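Local coordinates for protein flagellin B1 (Methanocaldococcus jannaschii DSM 2661, PDB 5YA6) that probably polymerises as a flagellin into the filament of the archaellum, the rotating motility organelle of archaea, and binds calcium, at residues H61-L73 / D86-I100. Numbering follows the deposited sequence.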
# COMPACT_ATOMS: atom_id res chain seq x y z
N HIS B 61 6.21 -1.07 7.86
CA HIS B 61 7.34 -0.27 8.35
C HIS B 61 6.99 1.16 8.27
O HIS B 61 6.36 1.57 7.27
CB HIS B 61 8.57 -0.53 7.51
CG HIS B 61 8.99 -1.94 7.52
ND1 HIS B 61 9.91 -2.43 8.41
CD2 HIS B 61 8.60 -2.99 6.77
CE1 HIS B 61 10.08 -3.72 8.19
NE2 HIS B 61 9.28 -4.08 7.20
N VAL B 62 7.43 1.99 9.24
CA VAL B 62 7.25 3.42 9.24
C VAL B 62 8.64 4.04 9.30
O VAL B 62 9.46 3.68 10.16
CB VAL B 62 6.43 3.95 10.44
CG1 VAL B 62 6.06 5.40 10.27
CG2 VAL B 62 5.16 3.11 10.60
N LEU B 63 8.95 4.86 8.31
CA LEU B 63 10.25 5.53 8.21
C LEU B 63 10.10 7.00 8.36
O LEU B 63 9.20 7.66 7.80
CB LEU B 63 10.93 5.26 6.86
CG LEU B 63 11.39 3.89 6.47
CD1 LEU B 63 10.27 2.97 6.16
CD2 LEU B 63 12.26 3.95 5.22
N ASN B 64 11.06 7.59 9.08
CA ASN B 64 11.06 9.01 9.37
C ASN B 64 12.16 9.79 8.66
O ASN B 64 13.12 9.16 8.13
CB ASN B 64 11.19 9.21 10.89
CG ASN B 64 10.00 8.61 11.62
OD1 ASN B 64 8.89 9.13 11.55
ND2 ASN B 64 10.22 7.50 12.28
N TYR B 65 12.03 11.10 8.61
CA TYR B 65 12.92 11.98 7.88
C TYR B 65 14.30 12.02 8.58
O TYR B 65 14.39 12.49 9.70
CB TYR B 65 12.27 13.35 7.82
CG TYR B 65 12.94 14.49 7.09
CD1 TYR B 65 14.07 15.14 7.62
CD2 TYR B 65 12.42 14.99 5.93
CE1 TYR B 65 14.64 16.19 6.97
CE2 TYR B 65 12.94 16.10 5.30
CZ TYR B 65 14.08 16.72 5.82
OH TYR B 65 14.55 17.83 5.18
N SER B 66 15.35 11.61 7.88
CA SER B 66 16.70 11.71 8.47
C SER B 66 17.34 13.03 8.18
O SER B 66 17.75 13.75 9.12
CB SER B 66 17.58 10.60 7.91
OG SER B 66 18.87 10.68 8.50
N THR B 67 17.50 13.36 6.90
CA THR B 67 18.08 14.63 6.47
C THR B 67 17.78 14.89 4.97
O THR B 67 17.09 14.04 4.29
CB THR B 67 19.60 14.70 6.76
OG1 THR B 67 20.06 16.04 6.54
CG2 THR B 67 20.36 13.69 5.83
N VAL B 68 18.29 15.97 4.41
CA VAL B 68 18.15 16.33 3.03
C VAL B 68 19.55 16.60 2.42
O VAL B 68 20.46 17.07 3.15
CB VAL B 68 17.19 17.54 2.83
CG1 VAL B 68 17.61 18.74 3.67
CG2 VAL B 68 17.08 17.95 1.37
N THR B 69 19.71 16.29 1.15
CA THR B 69 21.01 16.51 0.44
C THR B 69 20.75 17.03 -0.94
O THR B 69 19.78 16.66 -1.61
CB THR B 69 21.86 15.24 0.32
OG1 THR B 69 23.05 15.55 -0.45
CG2 THR B 69 21.10 14.09 -0.39
N THR B 70 21.63 17.96 -1.39
CA THR B 70 21.57 18.45 -2.73
C THR B 70 22.58 17.73 -3.66
O THR B 70 22.66 18.03 -4.81
CB THR B 70 21.96 19.90 -2.78
OG1 THR B 70 23.14 20.02 -1.97
CG2 THR B 70 20.84 20.86 -2.17
N ALA B 71 23.26 16.75 -3.13
CA ALA B 71 24.19 15.93 -3.93
C ALA B 71 23.55 15.15 -5.09
O ALA B 71 24.25 14.73 -6.03
CB ALA B 71 24.92 14.95 -3.00
N THR B 72 22.23 14.84 -4.99
CA THR B 72 21.49 14.21 -6.05
C THR B 72 21.16 15.12 -7.21
O THR B 72 20.62 14.67 -8.26
CB THR B 72 20.16 13.66 -5.42
OG1 THR B 72 19.52 14.72 -4.63
CG2 THR B 72 20.44 12.49 -4.46
N LEU B 73 21.36 16.43 -7.04
CA LEU B 73 20.91 17.39 -8.04
C LEU B 73 21.70 17.25 -9.36
O LEU B 73 22.94 17.31 -9.34
CB LEU B 73 21.04 18.80 -7.43
CG LEU B 73 20.41 19.96 -8.17
CD1 LEU B 73 18.94 19.73 -8.39
CD2 LEU B 73 20.62 21.22 -7.33
N ASP B 86 25.41 10.67 2.10
CA ASP B 86 24.27 10.66 3.02
C ASP B 86 23.42 9.38 2.90
O ASP B 86 22.60 9.12 3.75
CB ASP B 86 23.37 11.90 2.86
CG ASP B 86 23.97 13.18 3.48
OD1 ASP B 86 24.83 13.06 4.34
OD2 ASP B 86 23.60 14.27 3.04
N TRP B 87 23.66 8.54 1.87
CA TRP B 87 23.15 7.15 1.95
C TRP B 87 23.46 6.43 3.24
O TRP B 87 22.77 5.50 3.62
CB TRP B 87 23.68 6.27 0.79
CG TRP B 87 22.81 6.32 -0.44
CD1 TRP B 87 23.08 6.93 -1.59
CD2 TRP B 87 21.52 5.72 -0.59
NE1 TRP B 87 22.00 6.81 -2.46
CE2 TRP B 87 21.05 6.04 -1.86
CE3 TRP B 87 20.72 4.96 0.26
CZ2 TRP B 87 19.81 5.55 -2.36
CZ3 TRP B 87 19.51 4.50 -0.21
CH2 TRP B 87 19.06 4.82 -1.47
N SER B 88 24.56 6.81 3.89
CA SER B 88 24.90 6.22 5.17
C SER B 88 23.82 6.38 6.26
O SER B 88 23.73 5.53 7.15
CB SER B 88 26.21 6.77 5.72
OG SER B 88 26.07 8.05 6.32
N LEU B 89 23.01 7.42 6.13
CA LEU B 89 21.91 7.71 7.06
C LEU B 89 20.56 7.04 6.69
O LEU B 89 19.59 7.10 7.47
CB LEU B 89 21.71 9.21 7.20
CG LEU B 89 22.92 10.06 7.60
CD1 LEU B 89 22.70 11.54 7.39
CD2 LEU B 89 23.39 9.73 8.98
N ALA B 90 20.50 6.36 5.56
CA ALA B 90 19.28 5.60 5.22
C ALA B 90 19.41 4.26 5.88
O ALA B 90 20.05 3.34 5.39
CB ALA B 90 19.16 5.48 3.71
N ASP B 91 18.74 4.12 7.02
CA ASP B 91 18.88 2.94 7.83
C ASP B 91 17.53 2.18 7.95
O ASP B 91 16.62 2.36 7.13
CB ASP B 91 19.49 3.30 9.18
CG ASP B 91 18.61 4.18 10.01
OD1 ASP B 91 17.43 4.43 9.67
OD2 ASP B 91 19.08 4.67 11.06
N SER B 92 17.40 1.31 8.93
CA SER B 92 16.19 0.51 9.03
C SER B 92 14.91 1.31 9.31
O SER B 92 13.82 0.82 9.07
CB SER B 92 16.37 -0.56 10.10
OG SER B 92 16.49 0.02 11.38
N SER B 93 15.02 2.54 9.80
CA SER B 93 13.85 3.29 10.15
C SER B 93 13.83 4.72 9.63
O SER B 93 13.06 5.51 10.09
CB SER B 93 13.68 3.30 11.68
OG SER B 93 14.69 4.07 12.22
N SER B 94 14.67 5.03 8.62
CA SER B 94 14.79 6.43 8.19
C SER B 94 14.97 6.53 6.70
O SER B 94 15.57 5.61 6.12
CB SER B 94 16.07 7.06 8.82
OG SER B 94 16.22 6.66 10.16
N TYR B 95 14.44 7.59 6.08
CA TYR B 95 14.69 7.90 4.66
C TYR B 95 15.51 9.19 4.57
O TYR B 95 15.44 10.06 5.46
CB TYR B 95 13.38 8.04 3.76
CG TYR B 95 12.43 9.11 4.23
CD1 TYR B 95 11.48 8.84 5.18
CD2 TYR B 95 12.54 10.41 3.77
CE1 TYR B 95 10.64 9.82 5.65
CE2 TYR B 95 11.72 11.41 4.22
CZ TYR B 95 10.77 11.12 5.19
OH TYR B 95 10.00 12.17 5.66
N VAL B 96 16.26 9.35 3.49
CA VAL B 96 16.94 10.60 3.19
C VAL B 96 16.27 11.31 2.03
O VAL B 96 15.92 10.66 1.02
CB VAL B 96 18.44 10.28 2.90
CG1 VAL B 96 19.18 11.51 2.38
CG2 VAL B 96 19.06 9.62 4.13
N VAL B 97 16.12 12.61 2.11
CA VAL B 97 15.56 13.31 0.98
C VAL B 97 16.65 13.85 0.07
O VAL B 97 17.57 14.54 0.54
CB VAL B 97 14.66 14.48 1.43
CG1 VAL B 97 14.11 15.27 0.25
CG2 VAL B 97 13.51 13.95 2.33
N GLY B 98 16.57 13.54 -1.21
CA GLY B 98 17.49 14.13 -2.23
C GLY B 98 16.74 15.19 -2.98
O GLY B 98 15.61 14.97 -3.45
N VAL B 99 17.43 16.32 -3.22
CA VAL B 99 16.90 17.34 -4.08
C VAL B 99 17.07 16.96 -5.57
O VAL B 99 18.18 16.62 -6.02
CB VAL B 99 17.57 18.70 -3.78
CG1 VAL B 99 17.07 19.78 -4.75
CG2 VAL B 99 17.41 19.05 -2.31
N ILE B 100 15.99 16.99 -6.35
CA ILE B 100 16.04 16.73 -7.80
C ILE B 100 15.80 18.01 -8.58
O ILE B 100 16.49 18.30 -9.60
CB ILE B 100 15.03 15.61 -8.21
CG1 ILE B 100 15.40 14.30 -7.48
CG2 ILE B 100 15.05 15.40 -9.72
CD1 ILE B 100 16.78 13.69 -7.74
O HOH W 1 11.30 0.32 9.75
O HOH W 2 19.61 7.67 10.08
O HOH W 3 22.94 16.54 3.83
O HOH W 4 25.22 13.17 0.46
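Asp86 lays its carboxylate against Thr69, OD2 coming 3.4 Å from Thr69 CB, while one water donates to both this oxygen and Val68 O. Further along the 3-10 segment, Leu89 CD1 touches Thr67 CG2 at 3.5 Å. Asp91 OD1 braces the loop leading into the strand: in an Asx turn it takes the backbone N of Ser93 and, on the opposite face of its carboxylate, the hydroxyl of Ser94. Ser93 O accepts from Asn64 N (3.1 Å), opening the parallel pairing of 61-69 with 94-99. Tyr95 swings CG between its backbone N and carbonyl carbon (chi1 59°), folding the ring across the neighbouring strand. Tyr65 CA sits over one ring face in a CH-pi contact, 3.9 Å from the centroid, and Leu63 O meets the ring edge; the hydroxyl bonds to Ala50 O. Both strands are central in the mixed beta sheet of this archaeal flagellin, joined by a crossover carrying the 3-10 segment. Ser66 N donates to Tyr95 O, but Val97 N bonds to Thr67 O (2.8 Å): an extra residue, a beta bulge, moves the pairing from Tyr65 with Tyr95 to Val68 with Val97. Val97 CG2 packs on Tyr65 CE2. Thr72 OG1, 3.2 Å from Gly98 CA, donates to Val99 O (2.7 Å) from above the carbonyl plane, tying turn 70-73 to the strand. At Ile100 the chain turns a corner, CD1 resting on Thr72 CB.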